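Local coordinates for protein archaeal actin homolog (Thermoplasma acidophilum, PDB 2FSJ) that polymerizes in the presence of nucleoside triphosphates, best with ATP, into bundles of helical actin-like filaments, at residues R94-E99 with K141-N146; T298-V303 with E315-G320; V244-L249 with V258-K263. All blocks are in the same frame, centred on the assembly; numbering follows the deposited sequence.

Contact 1 (R94-E99 with K141-N146); sequences RLASKE and KEALEN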
ATOM      1  N   ARG A  94       8.429  -1.247   4.097  1.00 12.21           N
ATOM      2  CA  ARG A  94       9.528  -1.073   5.048  1.00 12.25           C
ATOM      3  C   ARG A  94       9.369  -2.024   6.217  1.00 13.42           C
ATOM      4  O   ARG A  94       9.166  -1.600   7.364  1.00 10.45           O
ATOM      5  CB  ARG A  94       9.615   0.357   5.568  1.00 11.76           C
ATOM      6  CG  ARG A  94       9.779   1.397   4.441  1.00 17.45           C
ATOM      7  CD  ARG A  94      11.111   1.305   3.718  1.00 21.92           C
ATOM      8  NE  ARG A  94      12.225   1.457   4.662  1.00 29.70           N
ATOM      9  CZ  ARG A  94      12.790   2.618   5.033  1.00 33.42           C
ATOM     10  NH1 ARG A  94      12.375   3.797   4.528  1.00 30.26           N
ATOM     11  NH2 ARG A  94      13.797   2.596   5.907  1.00 35.65           N
ATOM     12  N   LEU A  95       9.452  -3.311   5.912  1.00 14.49           N
ATOM     13  CA  LEU A  95       9.079  -4.341   6.865  1.00 14.92           C
ATOM     14  C   LEU A  95      10.061  -4.489   8.033  1.00 16.09           C
ATOM     15  O   LEU A  95       9.671  -4.988   9.086  1.00 16.47           O
ATOM     16  CB  LEU A  95       8.942  -5.682   6.166  1.00 15.27           C
ATOM     17  CG  LEU A  95       7.897  -5.923   5.072  1.00 17.68           C
ATOM     18  CD1 LEU A  95       7.961  -7.417   4.623  1.00 17.06           C
ATOM     19  CD2 LEU A  95       6.524  -5.607   5.517  1.00 19.27           C
ATOM     20  N   ALA A  96      11.306  -4.031   7.869  1.00 16.38           N
ATOM     21  CA  ALA A  96      12.293  -4.076   8.959  1.00 17.07           C
ATOM     22  C   ALA A  96      12.259  -2.876   9.881  1.00 16.80           C
ATOM     23  O   ALA A  96      12.991  -2.844  10.853  1.00 17.48           O
ATOM     24  CB  ALA A  96      13.691  -4.227   8.364  1.00 17.73           C
ATOM     25  N   SER A  97      11.447  -1.871   9.564  1.00 16.08           N
ATOM     26  CA  SER A  97      11.428  -0.625  10.285  1.00 15.13           C
ATOM     27  C   SER A  97      10.689  -0.739  11.606  1.00 15.67           C
ATOM     28  O   SER A  97       9.811  -1.611  11.803  1.00 13.43           O
ATOM     29  CB  SER A  97      10.810   0.505   9.413  1.00 16.21           C
ATOM     30  OG  SER A  97       9.443   0.269   9.124  1.00 14.42           O
ATOM     31  N   LYS A  98      11.071   0.123  12.536  1.00 16.31           N
ATOM     32  CA  LYS A  98      10.370   0.221  13.814  1.00 17.37           C
ATOM     33  C   LYS A  98       8.898   0.579  13.633  1.00 16.92           C
ATOM     34  O   LYS A  98       8.022   0.075  14.352  1.00 15.55           O
ATOM     35  CB  LYS A  98      11.050   1.252  14.731  1.00 18.58           C
ATOM     36  N   GLU A  99       8.620   1.414  12.651  1.00 16.74           N
ATOM     37  CA  GLU A  99       7.265   1.877  12.401  1.00 17.27           C
ATOM     38  C   GLU A  99       6.334   0.777  11.897  1.00 15.96           C
ATOM     39  O   GLU A  99       5.156   0.779  12.211  1.00 17.74           O
ATOM     40  CB  GLU A  99       7.284   3.032  11.423  1.00 18.51           C
ATOM     41  CG  GLU A  99       7.952   4.287  11.931  1.00 21.50           C
ATOM     42  CD  GLU A  99       9.452   4.368  11.629  1.00 28.32           C
ATOM     43  OE1 GLU A  99      10.083   3.382  11.181  1.00 30.03           O
ATOM     44  OE2 GLU A  99      10.019   5.456  11.868  1.00 36.21           O
ATOM     45  N   LYS A 141      14.245  -9.944   6.316  1.00 14.53           N
ATOM     46  CA  LYS A 141      14.579 -11.307   6.703  1.00 16.00           C
ATOM     47  C   LYS A 141      15.300 -11.291   8.056  1.00 16.99           C
ATOM     48  O   LYS A 141      14.993 -12.097   8.945  1.00 16.35           O
ATOM     49  CB  LYS A 141      15.397 -11.981   5.604  1.00 17.36           C
ATOM     50  CG  LYS A 141      14.563 -12.514   4.500  1.00 20.25           C
ATOM     51  CD  LYS A 141      15.392 -12.982   3.310  1.00 25.19           C
ATOM     52  CE  LYS A 141      14.517 -13.700   2.322  1.00 29.19           C
ATOM     53  NZ  LYS A 141      15.284 -14.717   1.544  1.00 34.83           N
ATOM     54  N   GLU A 142      16.230 -10.365   8.239  1.00 17.39           N
ATOM     55  CA  GLU A 142      16.960 -10.295   9.496  1.00 18.70           C
ATOM     56  C   GLU A 142      16.052  -9.933  10.676  1.00 19.12           C
ATOM     57  O   GLU A 142      16.241 -10.420  11.790  1.00 19.09           O
ATOM     58  CB  GLU A 142      18.145  -9.318   9.363  1.00 19.32           C
ATOM     59  CG  GLU A 142      19.230  -9.931   8.479  1.00 21.24           C
ATOM     60  CD  GLU A 142      20.312  -8.956   8.035  1.00 24.88           C
ATOM     61  OE1 GLU A 142      20.338  -7.816   8.546  1.00 28.36           O
ATOM     62  OE2 GLU A 142      21.149  -9.364   7.196  1.00 27.80           O
ATOM     63  N   ALA A 143      15.066  -9.070  10.414  1.00 17.46           N
ATOM     64  CA  ALA A 143      14.163  -8.575  11.428  1.00 16.97           C
ATOM     65  C   ALA A 143      13.125  -9.611  11.798  1.00 16.51           C
ATOM     66  O   ALA A 143      12.688  -9.620  12.942  1.00 16.93           O
ATOM     67  CB  ALA A 143      13.457  -7.272  10.964  1.00 16.58           C
ATOM     68  N   LEU A 144      12.734 -10.464  10.841  1.00 15.40           N
ATOM     69  CA  LEU A 144      11.500 -11.242  10.945  1.00 14.99           C
ATOM     70  C   LEU A 144      11.617 -12.719  10.823  1.00 15.34           C
ATOM     71  O   LEU A 144      10.838 -13.434  11.454  1.00 15.89           O
ATOM     72  CB  LEU A 144      10.437 -10.760   9.937  1.00 14.91           C
ATOM     73  CG  LEU A 144       9.963  -9.320  10.025  1.00 14.82           C
ATOM     74  CD1 LEU A 144       9.108  -9.044   8.765  1.00 16.53           C
ATOM     75  CD2 LEU A 144       9.191  -9.051  11.350  1.00 16.12           C
ATOM     76  N   GLU A 145      12.541 -13.233  10.013  1.00 16.09           N
ATOM     77  CA  GLU A 145      12.597 -14.677   9.794  1.00 16.37           C
ATOM     78  C   GLU A 145      13.148 -15.379  11.030  1.00 16.57           C
ATOM     79  O   GLU A 145      14.067 -14.856  11.676  1.00 18.00           O
ATOM     80  CB  GLU A 145      13.479 -15.057   8.588  1.00 17.42           C
ATOM     81  CG  GLU A 145      12.744 -15.274   7.313  1.00 19.17           C
ATOM     82  CD  GLU A 145      13.613 -15.713   6.139  1.00 20.01           C
ATOM     83  OE1 GLU A 145      13.002 -16.066   5.131  1.00 19.40           O
ATOM     84  OE2 GLU A 145      14.870 -15.669   6.197  1.00 20.65           O
ATOM     85  N   ASN A 146      12.623 -16.553  11.314  1.00 16.65           N
ATOM     86  CA  ASN A 146      13.017 -17.343  12.495  1.00 18.44           C
ATOM     87  C   ASN A 146      12.934 -16.555  13.786  1.00 18.22           C
ATOM     88  O   ASN A 146      13.796 -16.712  14.669  1.00 18.33           O
ATOM     89  CB  ASN A 146      14.448 -17.846  12.318  1.00 19.77           C
ATOM     90  CG  ASN A 146      14.601 -18.673  11.080  1.00 22.57           C
ATOM     91  OD1 ASN A 146      15.435 -18.362  10.191  1.00 31.30           O
ATOM     92  ND2 ASN A 146      13.808 -19.715  10.985  1.00 24.33           N
TER
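A96 and A143 meet methyl to methyl, CB of A96 lying 4.0 Å from CB of A143, and this pair marks the closest approach of the two backbones, whose CA atoms come to 5.5 Å. The A143 methyl points toward the loop and rests as near to the backbone as to the side chain, with its CB 3.9 Å from CA of A96. Beside the alanines, L144 sets one branch against L95: its CD1 is 4.3 Å from CB of L95 and 4.1 Å from the L95 carbonyl O. The L144 side chain leaves the helix with CG anti to the carbonyl carbon (chi1 -60°), which brings this methyl to CB and the carbonyl O of L95; L95 offers its CB here, and its side chain also touches M168 and A140.

The loop surface offered to the helix is shaped by a type I beta turn from R94 to S97. The R94 carbonyl O is gripped twice, by S97 N and by S97 OG, the hydroxyl lying 2.6 Å from R94 O and in the carbonyl plane. R94 NE forms a salt bridge with E136 of helix 133-144. L144, the last residue of that helix, also touches I163 of strand 158-170. The arrangement is plain apolar packing of a turn on the C-terminal end of a helix, within the actin-like N-terminal domain.

Contact 2 (T298-V303 with E315-G320); sequences TSLIPV and EEIAPG
This is a small apolar contact in which a leucine of strand 297-303, L300, is received by the loop that follows a short 3-10 segment, in the C-terminal half of the chain. L300 supplies more than half of the 155 Å² buried between 298-303 and 315-320, and a single methyl, CD1, does all the close touching. That methyl sits 3.6 Å from the backbone N of A318 and 3.9 Å from A318 CB, while on the preceding residue it meets I317 at the branch point, 4.0 Å from CB. E315 adds its backbone, with CA 4.1 Å from the same CD1. The leucine CG stands anti to the carbonyl carbon (chi1 -82°), and from there the extended side chain (chi2 170°) carries CD1 out to the loop.

Strand 297-303 runs parallel to 191-197 in a mixed sheet, as in the nucleotide-binding core of the actin superfamily. L300 also touches V193 and I195 of that neighbour, and on the strand's other side its backbone is hydrogen-bonded to T321 and V323, just after G320 and further along the same connection. I317 packs on I283 and I286, placing the contact between the sheet and helix 268-290.

The loop has its own internal ties. The E315 side chain leaves its backbone pointing away from the strand, and its OE2 accepts from G320 N through the anti lone pair, at 3.2 Å and an N-H...O angle of 156°. Backbone N of A318, the atom nearest the L300 methyl, makes a weak bond to E315 O.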
ATOM      1  N   THR A 298       2.283  -2.977 -24.069  1.00 20.38           N
ATOM      2  CA  THR A 298       0.976  -3.564 -24.431  1.00 20.54           C
ATOM      3  C   THR A 298      -0.065  -3.542 -23.320  1.00 19.10           C
ATOM      4  O   THR A 298      -1.208  -3.769 -23.580  1.00 19.05           O
ATOM      5  CB  THR A 298       1.159  -5.014 -24.889  1.00 21.31           C
ATOM      6  OG1 THR A 298       1.854  -5.758 -23.873  1.00 23.48           O
ATOM      7  CG2 THR A 298       2.097  -5.095 -26.101  1.00 22.67           C
ATOM      8  N   SER A 299       0.328  -3.314 -22.071  1.00 18.16           N
ATOM      9  CA  SER A 299      -0.619  -3.197 -20.980  1.00 18.34           C
ATOM     10  C   SER A 299      -0.162  -2.133 -20.006  1.00 17.50           C
ATOM     11  O   SER A 299       0.998  -2.151 -19.595  1.00 16.75           O
ATOM     12  CB  SER A 299      -0.786  -4.517 -20.207  1.00 18.88           C
ATOM     13  OG  SER A 299      -0.836  -5.646 -21.028  1.00 23.35           O
ATOM     14  N   LEU A 300      -1.067  -1.203 -19.692  1.00 16.89           N
ATOM     15  CA  LEU A 300      -0.876  -0.148 -18.678  1.00 17.80           C
ATOM     16  C   LEU A 300      -1.797  -0.485 -17.516  1.00 16.90           C
ATOM     17  O   LEU A 300      -3.007  -0.635 -17.726  1.00 17.55           O
ATOM     18  CB  LEU A 300      -1.278   1.229 -19.214  1.00 18.11           C
ATOM     19  CG  LEU A 300      -0.322   2.053 -20.073  1.00 22.56           C
ATOM     20  CD1 LEU A 300      -1.056   3.273 -20.673  1.00 23.40           C
ATOM     21  CD2 LEU A 300       0.935   2.498 -19.338  1.00 24.09           C
ATOM     22  N   ILE A 301      -1.249  -0.580 -16.299  1.00 15.32           N
ATOM     23  CA  ILE A 301      -1.966  -1.138 -15.174  1.00 15.22           C
ATOM     24  C   ILE A 301      -1.934  -0.183 -13.973  1.00 14.45           C
ATOM     25  O   ILE A 301      -0.994  -0.176 -13.178  1.00 13.22           O
ATOM     26  CB  ILE A 301      -1.405  -2.534 -14.819  1.00 15.96           C
ATOM     27  CG1 ILE A 301      -1.396  -3.455 -16.050  1.00 14.66           C
ATOM     28  CG2 ILE A 301      -2.192  -3.156 -13.675  1.00 18.83           C
ATOM     29  CD1 ILE A 301      -0.455  -4.646 -15.947  1.00 19.40           C
ATOM     30  N   PRO A 302      -2.931   0.673 -13.875  1.00 15.35           N
ATOM     31  CA  PRO A 302      -2.987   1.588 -12.733  1.00 16.01           C
ATOM     32  C   PRO A 302      -3.494   0.883 -11.490  1.00 17.58           C
ATOM     33  O   PRO A 302      -4.552   0.235 -11.525  1.00 16.81           O
ATOM     34  CB  PRO A 302      -3.940   2.667 -13.198  1.00 17.08           C
ATOM     35  CG  PRO A 302      -4.069   2.412 -14.737  1.00 16.63           C
ATOM     36  CD  PRO A 302      -3.975   0.961 -14.870  1.00 15.77           C
ATOM     37  N   VAL A 303      -2.729   1.004 -10.409  1.00 18.60           N
ATOM     38  CA  VAL A 303      -3.055   0.404  -9.128  1.00 19.61           C
ATOM     39  C   VAL A 303      -2.837   1.445  -8.031  1.00 20.71           C
ATOM     40  O   VAL A 303      -2.520   2.587  -8.311  1.00 19.98           O
ATOM     41  CB  VAL A 303      -2.252  -0.878  -8.826  1.00 20.34           C
ATOM     42  CG1 VAL A 303      -2.568  -2.042  -9.832  1.00 22.43           C
ATOM     43  CG2 VAL A 303      -0.763  -0.628  -8.718  1.00 19.85           C
ATOM     44  N   GLU A 315      -4.235   6.248 -19.769  1.00 21.76           N
ATOM     45  CA  GLU A 315      -4.387   5.672 -21.101  1.00 22.72           C
ATOM     46  C   GLU A 315      -3.678   6.458 -22.177  1.00 21.75           C
ATOM     47  O   GLU A 315      -3.234   5.903 -23.149  1.00 21.00           O
ATOM     48  CB  GLU A 315      -5.843   5.585 -21.492  1.00 24.74           C
ATOM     49  CG  GLU A 315      -6.009   4.789 -22.775  1.00 26.64           C
ATOM     50  CD  GLU A 315      -7.360   4.141 -22.899  1.00 31.69           C
ATOM     51  OE1 GLU A 315      -8.309   4.458 -22.110  1.00 35.67           O
ATOM     52  OE2 GLU A 315      -7.465   3.319 -23.824  1.00 33.47           O
ATOM     53  N   GLU A 316      -3.526   7.759 -21.972  1.00 21.71           N
ATOM     54  CA  GLU A 316      -2.911   8.586 -22.977  1.00 21.98           C
ATOM     55  C   GLU A 316      -1.424   8.258 -23.173  1.00 20.74           C
ATOM     56  O   GLU A 316      -0.870   8.549 -24.234  1.00 19.89           O
ATOM     57  CB  GLU A 316      -3.178  10.064 -22.690  1.00 23.14           C
ATOM     58  CG  GLU A 316      -2.279  10.717 -21.676  1.00 27.13           C
ATOM     59  CD  GLU A 316      -2.625  12.206 -21.496  1.00 33.55           C
ATOM     60  OE1 GLU A 316      -3.805  12.515 -21.198  1.00 36.95           O
ATOM     61  OE2 GLU A 316      -1.712  13.043 -21.660  1.00 37.19           O
ATOM     62  N   ILE A 317      -0.785   7.622 -22.198  1.00 18.89           N
ATOM     63  CA  ILE A 317       0.597   7.175 -22.394  1.00 18.32           C
ATOM     64  C   ILE A 317       0.659   6.153 -23.555  1.00 18.78           C
ATOM     65  O   ILE A 317       1.583   6.169 -24.358  1.00 19.48           O
ATOM     66  CB  ILE A 317       1.227   6.574 -21.058  1.00 18.33           C
ATOM     67  CG1 ILE A 317       1.229   7.591 -19.909  1.00 18.55           C
ATOM     68  CG2 ILE A 317       2.621   6.051 -21.306  1.00 18.63           C
ATOM     69  CD1 ILE A 317       1.260   6.987 -18.560  1.00 20.01           C
ATOM     70  N   ALA A 318      -0.294   5.231 -23.612  1.00 19.59           N
ATOM     71  CA  ALA A 318      -0.358   4.202 -24.676  1.00 20.01           C
ATOM     72  C   ALA A 318      -1.803   3.754 -24.975  1.00 20.86           C
ATOM     73  O   ALA A 318      -2.311   2.790 -24.413  1.00 19.12           O
ATOM     74  CB  ALA A 318       0.495   3.030 -24.295  1.00 20.87           C
ATOM     75  N   PRO A 319      -2.483   4.514 -25.833  1.00 22.02           N
ATOM     76  CA  PRO A 319      -3.901   4.295 -26.115  1.00 22.62           C
ATOM     77  C   PRO A 319      -4.242   2.846 -26.480  1.00 21.64           C
ATOM     78  O   PRO A 319      -3.517   2.202 -27.221  1.00 22.15           O
ATOM     79  CB  PRO A 319      -4.160   5.277 -27.276  1.00 22.78           C
ATOM     80  CG  PRO A 319      -3.277   6.381 -26.971  1.00 21.96           C
ATOM     81  CD  PRO A 319      -1.994   5.728 -26.510  1.00 23.05           C
ATOM     82  N   GLY A 320      -5.312   2.330 -25.913  1.00 21.21           N
ATOM     83  CA  GLY A 320      -5.723   0.961 -26.193  1.00 22.01           C
ATOM     84  C   GLY A 320      -5.132  -0.128 -25.292  1.00 21.97           C
ATOM     85  O   GLY A 320      -5.521  -1.296 -25.437  1.00 22.92           O
TER

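Contact 3 (V244-L249 with V258-K263); sequences VVPFDL and VMFRQK
F260 sets its ring against residues 244-249, where V245, P246 and L249 gather round it. With CG anti to the backbone N, chi1 of -174° carries the ring out to the 244-246 segment that leads into helix 247-253, and to L249. V245 lies over one face with its CA, and its CG1 approaches CD2 of F260 at 3.9 Å. P246 approaches obliquely from the same side of the ring as V245, its CD 3.6 Å from CE1 of F260, and L249 brings CD2 to within 3.5 Å of CD1 of the ring, also at a slant.

L249 divides its two methyls between two residues of the strand. Its CG also stands anti to the backbone N, and chi2 of 56° directs CD2 to the phenylalanine and CD1 past V258, 3.7 Å from its CB. V258 points toward the helix; its CG1 and CG2 are both close to L249, and its side chain also touches E252 and A253.

At the far end a water accepts from V244 N at 3.0 Å and, weakly, from R261 NE; it lies in the plane of the F260 ring at its edge. R261 CG lies over the other face, offset toward the rim. A type I' turn from F260 to K263 links strands 258-260 and 263-265, making a beta hairpin whose first strand packs apolar side chains on the start of the helix and the residues leading into it, P246 being at the N-cap position.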
ATOM      1  N   VAL A 244      -7.552  26.142   8.270  1.00 27.26           N
ATOM      2  CA  VAL A 244      -6.568  25.064   8.209  1.00 28.24           C
ATOM      3  C   VAL A 244      -7.274  23.708   8.420  1.00 27.53           C
ATOM      4  O   VAL A 244      -7.435  23.259   9.562  1.00 26.22           O
ATOM      5  CB  VAL A 244      -5.537  25.259   9.336  1.00 29.19           C
ATOM      6  CG1 VAL A 244      -4.363  24.257   9.200  1.00 31.10           C
ATOM      7  CG2 VAL A 244      -5.034  26.717   9.339  1.00 31.13           C
ATOM      8  N   VAL A 245      -7.674  23.058   7.324  1.00 27.00           N
ATOM      9  CA  VAL A 245      -8.488  21.829   7.421  1.00 27.33           C
ATOM     10  C   VAL A 245      -7.587  20.631   7.784  1.00 26.94           C
ATOM     11  O   VAL A 245      -6.459  20.535   7.302  1.00 26.86           O
ATOM     12  CB  VAL A 245      -9.314  21.555   6.125  1.00 28.07           C
ATOM     13  CG1 VAL A 245     -10.222  22.769   5.758  1.00 27.89           C
ATOM     14  CG2 VAL A 245      -8.413  21.199   4.975  1.00 29.80           C
ATOM     15  N   PRO A 246      -8.022  19.732   8.655  1.00 26.18           N
ATOM     16  CA  PRO A 246      -7.211  18.534   8.920  1.00 26.19           C
ATOM     17  C   PRO A 246      -6.995  17.686   7.664  1.00 26.44           C
ATOM     18  O   PRO A 246      -7.826  17.670   6.779  1.00 25.88           O
ATOM     19  CB  PRO A 246      -8.033  17.765   9.971  1.00 26.77           C
ATOM     20  CG  PRO A 246      -8.925  18.808  10.621  1.00 27.32           C
ATOM     21  CD  PRO A 246      -9.232  19.777   9.482  1.00 26.96           C
ATOM     22  N   PHE A 247      -5.886  16.965   7.619  1.00 27.69           N
ATOM     23  CA  PHE A 247      -5.478  16.180   6.449  1.00 28.08           C
ATOM     24  C   PHE A 247      -6.536  15.181   6.015  1.00 27.52           C
ATOM     25  O   PHE A 247      -6.868  15.140   4.832  1.00 27.03           O
ATOM     26  CB  PHE A 247      -4.142  15.485   6.734  1.00 28.86           C
ATOM     27  CG  PHE A 247      -3.669  14.577   5.626  1.00 31.82           C
ATOM     28  CD1 PHE A 247      -2.757  15.024   4.701  1.00 33.50           C
ATOM     29  CD2 PHE A 247      -4.144  13.278   5.522  1.00 34.35           C
ATOM     30  CE1 PHE A 247      -2.321  14.181   3.665  1.00 36.44           C
ATOM     31  CE2 PHE A 247      -3.710  12.441   4.495  1.00 37.08           C
ATOM     32  CZ  PHE A 247      -2.787  12.896   3.577  1.00 35.20           C
ATOM     33  N   ASP A 248      -7.087  14.409   6.959  1.00 27.34           N
ATOM     34  CA  ASP A 248      -8.093  13.369   6.630  1.00 27.51           C
ATOM     35  C   ASP A 248      -9.345  14.020   6.036  1.00 26.75           C
ATOM     36  O   ASP A 248      -9.956  13.472   5.121  1.00 25.47           O
ATOM     37  CB  ASP A 248      -8.460  12.504   7.849  1.00 27.54           C
ATOM     38  CG  ASP A 248      -7.339  11.561   8.257  1.00 31.23           C
ATOM     39  OD1 ASP A 248      -6.655  11.060   7.337  1.00 33.58           O
ATOM     40  OD2 ASP A 248      -7.049  11.277   9.453  1.00 34.67           O
ATOM     41  N   LEU A 249      -9.702  15.213   6.512  1.00 26.05           N
ATOM     42  CA  LEU A 249     -10.869  15.908   5.946  1.00 24.53           C
ATOM     43  C   LEU A 249     -10.597  16.442   4.535  1.00 24.48           C
ATOM     44  O   LEU A 249     -11.456  16.399   3.672  1.00 24.33           O
ATOM     45  CB  LEU A 249     -11.282  17.072   6.844  1.00 25.07           C
ATOM     46  CG  LEU A 249     -12.625  17.763   6.544  1.00 25.71           C
ATOM     47  CD1 LEU A 249     -13.817  16.798   6.526  1.00 26.12           C
ATOM     48  CD2 LEU A 249     -12.897  18.880   7.579  1.00 27.67           C
ATOM     49  N   VAL A 258     -17.203  18.949   1.762  1.00 30.96           N
ATOM     50  CA  VAL A 258     -17.208  18.648   3.175  1.00 30.70           C
ATOM     51  C   VAL A 258     -17.570  19.914   3.924  1.00 30.12           C
ATOM     52  O   VAL A 258     -17.482  21.016   3.378  1.00 30.20           O
ATOM     53  CB  VAL A 258     -15.833  18.142   3.675  1.00 30.93           C
ATOM     54  CG1 VAL A 258     -15.468  16.775   3.018  1.00 30.95           C
ATOM     55  CG2 VAL A 258     -14.698  19.216   3.453  1.00 31.66           C
ATOM     56  N   MET A 259     -17.961  19.727   5.174  1.00 29.57           N
ATOM     57  CA  MET A 259     -18.248  20.806   6.100  1.00 29.63           C
ATOM     58  C   MET A 259     -17.078  20.949   7.051  1.00 29.49           C
ATOM     59  O   MET A 259     -16.604  19.940   7.596  1.00 29.66           O
ATOM     60  CB  MET A 259     -19.487  20.469   6.949  1.00 29.75           C
ATOM     61  CG  MET A 259     -20.769  20.317   6.205  1.00 29.66           C
ATOM     62  SD  MET A 259     -21.184  21.759   5.187  1.00 33.56           S
ATOM     63  CE  MET A 259     -21.301  23.063   6.399  1.00 30.91           C
ATOM     64  N   PHE A 260     -16.639  22.192   7.248  1.00 28.97           N
ATOM     65  CA  PHE A 260     -15.629  22.545   8.235  1.00 28.96           C
ATOM     66  C   PHE A 260     -15.981  23.926   8.820  1.00 29.76           C
ATOM     67  O   PHE A 260     -16.243  24.875   8.082  1.00 28.21           O
ATOM     68  CB  PHE A 260     -14.196  22.523   7.647  1.00 28.92           C
ATOM     69  CG  PHE A 260     -13.124  22.753   8.684  1.00 28.01           C
ATOM     70  CD1 PHE A 260     -12.836  21.766   9.637  1.00 27.01           C
ATOM     71  CD2 PHE A 260     -12.431  23.965   8.745  1.00 28.40           C
ATOM     72  CE1 PHE A 260     -11.877  21.982  10.629  1.00 26.52           C
ATOM     73  CE2 PHE A 260     -11.457  24.192   9.745  1.00 26.60           C
ATOM     74  CZ  PHE A 260     -11.184  23.196  10.685  1.00 26.57           C
ATOM     75  N   ARG A 261     -16.026  24.011  10.154  1.00 31.08           N
ATOM     76  CA  ARG A 261     -16.463  25.230  10.863  1.00 32.78           C
ATOM     77  C   ARG A 261     -17.713  25.859  10.205  1.00 33.14           C
ATOM     78  O   ARG A 261     -17.743  27.041   9.853  1.00 33.21           O
ATOM     79  CB  ARG A 261     -15.313  26.243  10.983  1.00 33.39           C
ATOM     80  CG  ARG A 261     -14.122  25.711  11.817  1.00 35.99           C
ATOM     81  CD  ARG A 261     -13.173  26.796  12.305  1.00 39.63           C
ATOM     82  NE  ARG A 261     -11.896  26.239  12.760  1.00 42.45           N
ATOM     83  CZ  ARG A 261     -11.547  26.011  14.031  1.00 45.57           C
ATOM     84  NH1 ARG A 261     -12.383  26.272  15.046  1.00 49.41           N
ATOM     85  NH2 ARG A 261     -10.346  25.500  14.297  1.00 45.57           N
ATOM     86  N   GLN A 262     -18.727  25.026  10.014  1.00 33.92           N
ATOM     87  CA  GLN A 262     -20.049  25.456   9.521  1.00 34.90           C
ATOM     88  C   GLN A 262     -20.011  26.094   8.102  1.00 34.75           C
ATOM     89  O   GLN A 262     -20.888  26.883   7.709  1.00 35.50           O
ATOM     90  CB  GLN A 262     -20.728  26.356  10.568  1.00 35.05           C
ATOM     91  CG  GLN A 262     -20.999  25.645  11.911  1.00 36.12           C
ATOM     92  CD  GLN A 262     -19.750  25.313  12.737  1.00 37.22           C
ATOM     93  OE1 GLN A 262     -18.988  26.213  13.113  1.00 38.83           O
ATOM     94  NE2 GLN A 262     -19.545  24.026  13.029  1.00 36.40           N
ATOM     95  N   LYS A 263     -18.998  25.702   7.332  1.00 34.31           N
ATOM     96  CA  LYS A 263     -18.863  26.072   5.924  1.00 33.97           C
ATOM     97  C   LYS A 263     -18.611  24.816   5.062  1.00 33.48           C
ATOM     98  O   LYS A 263     -17.945  23.863   5.511  1.00 33.89           O
ATOM     99  CB  LYS A 263     -17.697  27.048   5.765  1.00 34.09           C
TER
HETATM  100  O   HOH W   1      -9.056  26.671  10.833  1.00 31.90           O

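The three contacts are separate: their centres lie 34 to 37 Å apart, and in each pair the nearest atoms are about 16 Å from one another. Contact 1 belongs to the actin-like N-terminal domain, contact 3 to the MreB-like C-terminal region, and contacts 1 and 2 fall on opposite sides of the chain's centre. In sequence, contact 3 closes before contact 2 opens. Each lies within about 10 Å, side chain to side chain, of a residue of the ATP site, without touching it there: L95 of contact 1 is about 8 Å from T33, L300 of contact 2 about 10 Å from S307, and L249 of contact 3 about 7 Å from Q251, which follows it closely in sequence.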